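Local atomic coordinates of TbiB1 (Thermobaculum terrenum, PDB entry 5V1V), a protein that binds the leader peptide of a lasso-peptide precursor, probably as the PqqD-like recognition element that presents this RiPP substrate for processing. Residues M4-V10 with E82-Y87; A34-I39 with I56-Y60. All coordinates share one frame; numbering follows the deposited sequence.

Interaction 1: residues M4-V10 with E82-Y87. With ZN (zinc ion), chain G.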
ATOM      1  N   MET A   4      11.748  -6.127  -1.704  1.00 18.76           N
ATOM      2  CA  MET A   4      10.831  -5.316  -2.513  1.00 17.99           C
ATOM      3  C   MET A   4      10.886  -3.840  -2.126  1.00 15.41           C
ATOM      4  O   MET A   4      11.414  -3.485  -1.068  1.00 18.55           O
ATOM      5  CB  MET A   4       9.394  -5.857  -2.421  1.00 19.91           C
ATOM      6  CG  MET A   4       8.793  -5.812  -1.029  1.00 21.44           C
ATOM      7  SD  MET A   4       7.118  -6.468  -0.923  1.00 24.27           S
ATOM      8  CE  MET A   4       6.536  -5.561   0.500  1.00 28.95           C
ATOM      9  N   LYS A   5      10.356  -2.978  -2.993  1.00 15.18           N
ATOM     10  CA  LYS A   5      10.308  -1.543  -2.721  1.00 15.05           C
ATOM     11  C   LYS A   5       9.262  -0.830  -3.571  1.00 13.59           C
ATOM     12  O   LYS A   5       8.887  -1.301  -4.630  1.00 13.19           O
ATOM     13  CB  LYS A   5      11.671  -0.894  -2.966  1.00 16.69           C
ATOM     14  CG  LYS A   5      12.087  -0.791  -4.422  1.00 16.60           C
ATOM     15  CD  LYS A   5      13.400  -0.035  -4.518  1.00 20.55           C
ATOM     16  CE  LYS A   5      13.411   0.846  -5.746  1.00 22.04           C
ATOM     17  NZ  LYS A   5      14.784   1.352  -5.986  1.00 19.23           N
ATOM     18  N   ILE A   6       8.820   0.334  -3.108  1.00 11.74           N
ATOM     19  CA  ILE A   6       8.012   1.229  -3.930  1.00 12.81           C
ATOM     20  C   ILE A   6       8.767   1.592  -5.218  1.00 12.65           C
ATOM     21  O   ILE A   6       9.988   1.804  -5.202  1.00 13.55           O
ATOM     22  CB  ILE A   6       7.634   2.491  -3.134  1.00 14.08           C
ATOM     23  CG1 ILE A   6       6.680   2.094  -2.005  1.00 14.68           C
ATOM     24  CG2 ILE A   6       7.075   3.587  -4.046  1.00 15.31           C
ATOM     25  CD1 ILE A   6       6.521   3.177  -0.975  1.00 16.29           C
ATOM     26  N   SER A   7       8.049   1.639  -6.341  1.00 12.37           N
ATOM     27  CA  SER A   7       8.655   2.040  -7.600  1.00 12.38           C
ATOM     28  C   SER A   7       9.263   3.438  -7.496  1.00 12.82           C
ATOM     29  O   SER A   7       8.648   4.356  -6.931  1.00 12.59           O
ATOM     30  CB  SER A   7       7.622   2.020  -8.725  1.00 14.18           C
ATOM     31  OG  SER A   7       8.091   2.705  -9.871  1.00 16.50           O
ATOM     32  N   ASP A   8      10.446   3.604  -8.094  1.00 13.31           N
ATOM     33  CA  ASP A   8      11.108   4.907  -8.141  1.00 14.79           C
ATOM     34  C   ASP A   8      10.340   5.924  -8.983  1.00 15.78           C
ATOM     35  O   ASP A   8      10.639   7.115  -8.942  1.00 19.79           O
ATOM     36  CB  ASP A   8      12.537   4.765  -8.676  1.00 18.25           C
ATOM     37  CG  ASP A   8      13.469   4.089  -7.691  1.00 21.64           C
ATOM     38  OD1 ASP A   8      13.291   4.267  -6.467  1.00 24.16           O
ATOM     39  OD2 ASP A   8      14.386   3.379  -8.153  1.00 26.99           O
ATOM     40  N   ALA A   9       9.356   5.457  -9.747  1.00 13.89           N
ATOM     41  CA  ALA A   9       8.543   6.331 -10.591  1.00 14.59           C
ATOM     42  C   ALA A   9       7.305   6.907  -9.898  1.00 13.35           C
ATOM     43  O   ALA A   9       6.563   7.679 -10.492  1.00 13.98           O
ATOM     44  CB  ALA A   9       8.149   5.611 -11.871  1.00 15.49           C
ATOM     45  N   VAL A  10       7.102   6.546  -8.636  1.00 12.04           N
ATOM     46  CA  VAL A  10       5.895   6.929  -7.904  1.00 12.50           C
ATOM     47  C   VAL A  10       6.135   8.129  -6.991  1.00 13.59           C
ATOM     48  O   VAL A  10       7.104   8.162  -6.224  1.00 15.88           O
ATOM     49  CB  VAL A  10       5.324   5.734  -7.103  1.00 12.47           C
ATOM     50  CG1 VAL A  10       4.120   6.152  -6.277  1.00 13.57           C
ATOM     51  CG2 VAL A  10       4.908   4.625  -8.049  1.00 13.99           C
ATOM     52  N   GLU A  82       2.306  -1.473 -11.163  1.00 10.74           N
ATOM     53  CA  GLU A  82       3.702  -1.001 -11.243  1.00 11.87           C
ATOM     54  C   GLU A  82       4.037   0.033 -10.169  1.00 10.95           C
ATOM     55  O   GLU A  82       4.920   0.887 -10.333  1.00 11.76           O
ATOM     56  CB  GLU A  82       4.075  -0.543 -12.669  1.00 14.09           C
ATOM     57  CG  GLU A  82       3.967  -1.669 -13.696  1.00 15.58           C
ATOM     58  CD  GLU A  82       4.771  -2.909 -13.321  1.00 18.65           C
ATOM     59  OE1 GLU A  82       5.955  -2.771 -12.932  1.00 22.18           O
ATOM     60  OE2 GLU A  82       4.235  -4.035 -13.417  1.00 19.08           O
ATOM     61  N   LEU A  83       3.341  -0.078  -9.041  1.00 10.04           N
ATOM     62  CA  LEU A  83       3.565   0.800  -7.902  1.00 10.24           C
ATOM     63  C   LEU A  83       4.586   0.231  -6.927  1.00 10.51           C
ATOM     64  O   LEU A  83       5.188   0.982  -6.154  1.00 11.42           O
ATOM     65  CB  LEU A  83       2.251   1.102  -7.167  1.00 10.44           C
ATOM     66  CG  LEU A  83       1.170   1.822  -7.993  1.00 10.37           C
ATOM     67  CD1 LEU A  83      -0.186   1.719  -7.312  1.00 10.73           C
ATOM     68  CD2 LEU A  83       1.536   3.282  -8.216  1.00 12.66           C
ATOM     69  N   LEU A  84       4.768  -1.087  -6.981  1.00 11.12           N
ATOM     70  CA  LEU A  84       5.631  -1.847  -6.079  1.00 11.76           C
ATOM     71  C   LEU A  84       6.457  -2.790  -6.913  1.00 12.20           C
ATOM     72  O   LEU A  84       5.914  -3.476  -7.802  1.00 14.11           O
ATOM     73  CB  LEU A  84       4.782  -2.659  -5.089  1.00 13.03           C
ATOM     74  CG  LEU A  84       5.494  -3.601  -4.113  1.00 13.66           C
ATOM     75  CD1 LEU A  84       6.183  -2.794  -3.025  1.00 15.84           C
ATOM     76  CD2 LEU A  84       4.476  -4.550  -3.495  1.00 17.53           C
ATOM     77  N   GLU A  85       7.760  -2.818  -6.631  1.00 12.73           N
ATOM     78  CA  GLU A  85       8.701  -3.674  -7.342  1.00 13.21           C
ATOM     79  C   GLU A  85       9.275  -4.762  -6.451  1.00 14.19           C
ATOM     80  O   GLU A  85       9.442  -4.570  -5.248  1.00 15.05           O
ATOM     81  CB  GLU A  85       9.832  -2.845  -7.966  1.00 15.17           C
ATOM     82  CG  GLU A  85       9.363  -1.752  -8.922  1.00 17.40           C
ATOM     83  CD  GLU A  85       8.533  -2.265 -10.094  1.00 21.39           C
ATOM     84  OE1 GLU A  85       8.482  -3.493 -10.319  1.00 23.98           O
ATOM     85  OE2 GLU A  85       7.924  -1.436 -10.804  1.00 28.48           O
ATOM     86  N   GLY A  86       9.578  -5.904  -7.064  1.00 16.12           N
ATOM     87  CA  GLY A  86      10.195  -7.026  -6.369  1.00 17.79           C
ATOM     88  C   GLY A  86       9.228  -7.996  -5.721  1.00 19.19           C
ATOM     89  O   GLY A  86       9.656  -8.943  -5.076  1.00 21.61           O
ATOM     90  N   TYR A  87       7.924  -7.782  -5.889  1.00 18.69           N
ATOM     91  CA  TYR A  87       6.952  -8.634  -5.219  1.00 20.42           C
ATOM     92  C   TYR A  87       6.978 -10.096  -5.693  1.00 21.42           C
ATOM     93  O   TYR A  87       7.049 -10.373  -6.890  1.00 25.85           O
ATOM     94  CB  TYR A  87       5.524  -8.076  -5.313  1.00 20.84           C
ATOM     95  CG  TYR A  87       4.571  -8.989  -4.587  1.00 21.60           C
ATOM     96  CD1 TYR A  87       4.446  -8.922  -3.200  1.00 21.27           C
ATOM     97  CD2 TYR A  87       3.860  -9.980  -5.272  1.00 22.86           C
ATOM     98  CE1 TYR A  87       3.611  -9.788  -2.515  1.00 21.81           C
ATOM     99  CE2 TYR A  87       3.029 -10.856  -4.590  1.00 22.83           C
ATOM    100  CZ  TYR A  87       2.909 -10.746  -3.218  1.00 22.59           C
ATOM    101  OH  TYR A  87       2.089 -11.598  -2.528  1.00 23.85           O
TER
HETATM  102 ZN    ZN G 103       7.093  -3.854 -11.801  1.00 24.62          ZN
HETATM  103  O   HOH W   1       7.442   1.371 -12.108  1.00 27.64           O
HETATM  104  O   HOH W   2       5.547  -4.031 -10.418  1.00 17.53           O
HETATM  105  O   HOH W   3       8.690  -3.810 -13.012  1.00 26.60           O
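The ring of Tyr87 meets Met4 at its edge, where SD lies near the ring plane, 4.3 Å from CD1; Leu75 and Arg76 of helix 64-80 also touch Tyr87. This packing closes one end of a two-stranded antiparallel ribbon that ties the N-terminal segment to the chain leaving helix 64-80. Lys5 and Glu85 form its hydrogen-bonded pair: Lys5 N gives to Glu85 O at 2.9 Å, and Glu85 N returns a nearly straight bond to Lys5 O. Ile6 and Leu84 follow as the non-hydrogen-bonded pair; their side chains share one face, on which Ile6 touches Trp40 of helix 34-44. Beyond them Ser7 N donates a straight hydrogen bond to Leu83 O from above the carbonyl plane, 51° out of it. Met4 CG sits between its backbone N and carbonyl carbon (chi1 63°), and the extended chain carries SD to Leu84 CD2. At the other end the Val10 and Leu83 side chains cross at about a right angle, CG2 3.6 Å from CD2.

Glu82, the C-prime residue of the Schellman motif ending helix 64-80, and Glu85 both bend at chi2 and converge on a zinc ion. Glu82 OE1 binds at 1.9 Å, Glu85 OE1 at 2.1 Å; Glu85 OE2 stands at a long 2.7 Å, and two waters are further ligands. Another water, 2.7 Å from Ser7 OG, links it to Glu82 O and Glu85 OE2.

Interaction 2: residues A34-I39 with I56-Y60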
ATOM      1  N   ALA A  34      -6.961   4.806   5.188  1.00 21.03           N
ATOM      2  CA  ALA A  34      -6.926   3.953   6.375  1.00 21.57           C
ATOM      3  C   ALA A  34      -5.769   2.946   6.378  1.00 18.20           C
ATOM      4  O   ALA A  34      -4.606   3.346   6.399  1.00 18.20           O
ATOM      5  CB  ALA A  34      -8.273   3.255   6.556  1.00 21.86           C
ATOM      6  N   VAL A  35      -6.091   1.651   6.364  1.00 18.38           N
ATOM      7  CA  VAL A  35      -5.070   0.610   6.450  1.00 16.35           C
ATOM      8  C   VAL A  35      -4.158   0.600   5.215  1.00 14.87           C
ATOM      9  O   VAL A  35      -2.954   0.417   5.348  1.00 14.85           O
ATOM     10  CB  VAL A  35      -5.681  -0.791   6.706  1.00 15.90           C
ATOM     11  CG1 VAL A  35      -4.593  -1.857   6.784  1.00 17.53           C
ATOM     12  CG2 VAL A  35      -6.524  -0.803   7.978  1.00 19.02           C
ATOM     13  N   GLY A  36      -4.727   0.811   4.031  1.00 14.05           N
ATOM     14  CA  GLY A  36      -3.916   0.897   2.804  1.00 13.30           C
ATOM     15  C   GLY A  36      -2.862   1.986   2.881  1.00 14.40           C
ATOM     16  O   GLY A  36      -1.704   1.784   2.489  1.00 13.30           O
ATOM     17  N   SER A  37      -3.275   3.147   3.390  1.00 14.38           N
ATOM     18  CA  SER A  37      -2.361   4.268   3.588  0.50 14.75           C
ATOM     19  C   SER A  37      -1.279   3.931   4.604  1.00 14.80           C
ATOM     20  O   SER A  37      -0.113   4.283   4.418  1.00 15.18           O
ATOM     21  CB  SER A  37      -3.122   5.512   4.036  0.50 16.92           C
ATOM     22  OG  SER A  37      -3.944   5.984   2.996  0.50 18.35           O
ATOM     23  N   ARG A  38      -1.663   3.242   5.677  1.00 14.91           N
ATOM     24  CA  ARG A  38      -0.696   2.838   6.686  1.00 15.10           C
ATOM     25  C   ARG A  38       0.330   1.854   6.117  1.00 13.59           C
ATOM     26  O   ARG A  38       1.534   2.000   6.355  1.00 13.97           O
ATOM     27  CB  ARG A  38      -1.377   2.253   7.927  1.00 16.47           C
ATOM     28  CG  ARG A  38      -0.402   1.867   9.031  1.00 16.13           C
ATOM     29  CD  ARG A  38       0.285   3.058   9.683  1.00 19.18           C
ATOM     30  NE  ARG A  38       1.213   2.608  10.715  1.00 20.55           N
ATOM     31  CZ  ARG A  38       2.493   2.954  10.808  1.00 20.74           C
ATOM     32  NH1 ARG A  38       3.038   3.801   9.942  1.00 23.83           N
ATOM     33  NH2 ARG A  38       3.227   2.464  11.796  1.00 23.44           N
ATOM     34  N   ILE A  39      -0.148   0.857   5.373  1.00 13.02           N
ATOM     35  CA  ILE A  39       0.747  -0.078   4.696  1.00 11.79           C
ATOM     36  C   ILE A  39       1.699   0.674   3.762  1.00 11.66           C
ATOM     37  O   ILE A  39       2.900   0.404   3.762  1.00 12.45           O
ATOM     38  CB  ILE A  39      -0.030  -1.178   3.951  1.00 11.95           C
ATOM     39  CG1 ILE A  39      -0.741  -2.070   4.973  1.00 12.58           C
ATOM     40  CG2 ILE A  39       0.921  -1.988   3.073  1.00 12.06           C
ATOM     41  CD1 ILE A  39      -1.842  -2.913   4.367  1.00 13.79           C
ATOM     42  N   ILE A  56       0.514  -3.898  11.591  1.00 13.85           N
ATOM     43  CA  ILE A  56      -0.940  -3.856  11.463  1.00 14.37           C
ATOM     44  C   ILE A  56      -1.606  -4.631  12.608  1.00 15.43           C
ATOM     45  O   ILE A  56      -2.601  -4.175  13.161  1.00 16.05           O
ATOM     46  CB  ILE A  56      -1.413  -4.331  10.068  1.00 14.18           C
ATOM     47  CG1 ILE A  56      -0.832  -3.436   8.954  1.00 15.13           C
ATOM     48  CG2 ILE A  56      -2.933  -4.343   9.991  1.00 14.96           C
ATOM     49  CD1 ILE A  56      -1.104  -1.944   9.106  1.00 18.10           C
ATOM     50  N   CYS A  57      -1.037  -5.773  12.991  1.00 16.01           N
ATOM     51  CA  CYS A  57      -1.550  -6.540  14.135  1.00 15.79           C
ATOM     52  C   CYS A  57      -1.449  -5.802  15.463  1.00 16.46           C
ATOM     53  O   CYS A  57      -2.270  -6.017  16.357  1.00 17.99           O
ATOM     54  CB  CYS A  57      -0.831  -7.871  14.260  1.00 16.59           C
ATOM     55  SG  CYS A  57      -1.370  -9.064  13.030  1.00 19.28           S
ATOM     56  N   ALA A  58      -0.438  -4.948  15.596  1.00 16.25           N
ATOM     57  CA  ALA A  58      -0.241  -4.174  16.814  1.00 17.37           C
ATOM     58  C   ALA A  58      -1.175  -2.964  16.867  1.00 17.30           C
ATOM     59  O   ALA A  58      -1.588  -2.537  17.950  1.00 20.31           O
ATOM     60  CB  ALA A  58       1.210  -3.733  16.916  1.00 19.04           C
ATOM     61  N   GLU A  59      -1.513  -2.422  15.697  1.00 17.32           N
ATOM     62  CA  GLU A  59      -2.208  -1.134  15.593  1.00 16.46           C
ATOM     63  C   GLU A  59      -3.713  -1.240  15.373  1.00 15.88           C
ATOM     64  O   GLU A  59      -4.441  -0.256  15.553  1.00 18.47           O
ATOM     65  CB  GLU A  59      -1.578  -0.310  14.473  1.00 16.72           C
ATOM     66  CG  GLU A  59      -0.155   0.131  14.787  1.00 18.53           C
ATOM     67  CD  GLU A  59       0.546   0.803  13.619  1.00 21.66           C
ATOM     68  OE1 GLU A  59      -0.135   1.237  12.664  1.00 21.85           O
ATOM     69  OE2 GLU A  59       1.791   0.905  13.671  1.00 26.15           O
ATOM     70  N   TYR A  60      -4.178  -2.428  14.993  1.00 16.02           N
ATOM     71  CA  TYR A  60      -5.572  -2.635  14.612  1.00 16.06           C
ATOM     72  C   TYR A  60      -6.194  -3.836  15.305  1.00 16.01           C
ATOM     73  O   TYR A  60      -5.503  -4.806  15.618  1.00 16.25           O
ATOM     74  CB  TYR A  60      -5.677  -2.808  13.091  1.00 16.22           C
ATOM     75  CG  TYR A  60      -5.346  -1.549  12.325  1.00 16.23           C
ATOM     76  CD1 TYR A  60      -6.340  -0.630  12.010  1.00 17.40           C
ATOM     77  CD2 TYR A  60      -4.036  -1.271  11.929  1.00 16.63           C
ATOM     78  CE1 TYR A  60      -6.043   0.530  11.317  1.00 18.68           C
ATOM     79  CE2 TYR A  60      -3.733  -0.115  11.226  1.00 16.79           C
ATOM     80  CZ  TYR A  60      -4.743   0.784  10.928  1.00 18.93           C
ATOM     81  OH  TYR A  60      -4.459   1.946  10.239  1.00 23.25           O
TER
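In the helical part of this PqqD-like, helix-turn-helix-related fold, the first turns of helix 34-44 pack against the C-terminal end of helix 49-59 and against Tyr60, the residue that leaves it. A salt bridge spans the two helices. Arg38 grips Glu59 side-on: NE gives to OE1 at 2.7 Å and NH2 to OE2 at 2.8 Å, so that each carboxylate oxygen takes one N-H. Both oxygens use their syn lone pairs, and the two parallel bonds hold the guanidinium and carboxylate nearly coplanar, 14° apart. Arg38 reaches this position with CG anti to the backbone N (chi1 -178°) and a bend at chi2, while Glu59 runs extended to meet it at about a right angle.

Beneath the ion pair the contact is apolar. Ile56 CD1 fits among three side chains of the opposing helix, lying 3.9 Å from Arg38 CG and 4.2 Å from both Val35 CG1 and Ile39 CG1. With Arg38 replaced by an alanine, the Glu59 carboxylate is likely to lose its cationic mate and Ile56 CD1 the cover of the CG methylene. Farther in, Ile39 rests on Leu71 and Phe74 and Ile56 on Val67, all of helix 64-80. The bound leader peptide lies against this contact: Tyr60 pairs with it in a parallel beta ladder and Val35 touches its backbone, so the helix contact forms part of the peptide-binding surface. The Tyr60 ring points its OH at helix 34-44, about square to the axis of 34-39, with Arg38 CG near its plane at one edge. Over one face comes Val35 CG2 in a CH-pi contact, 4.0 Å from the ring centroid and offset toward the rim, nearest Tyr60 CE1 at 3.6 Å.

How the interactions relate
Interactions 1 and 2 lie on opposite sides of the chain's centre, their centres about 19 Å apart and their nearest atoms about 7 Å apart without touching. Helix 34-44 links them: its early turns carry interaction 2, while Trp40, Leu43 and Glu44 farther along meet side chains of 4-10. Helix 64-80 also touches both: Met4 and Tyr87 in interaction 1, Ile39 and Ile56 in interaction 2. The leader peptide reaches both, extensively at 34-39 with 56-60 but through Leu83 alone in interaction 1. Interaction 1 holds one zinc, and the side chain of Ile6 is about 7 Å from a second; that of Arg38, in interaction 2, lies about 9 Å from a bound zinc.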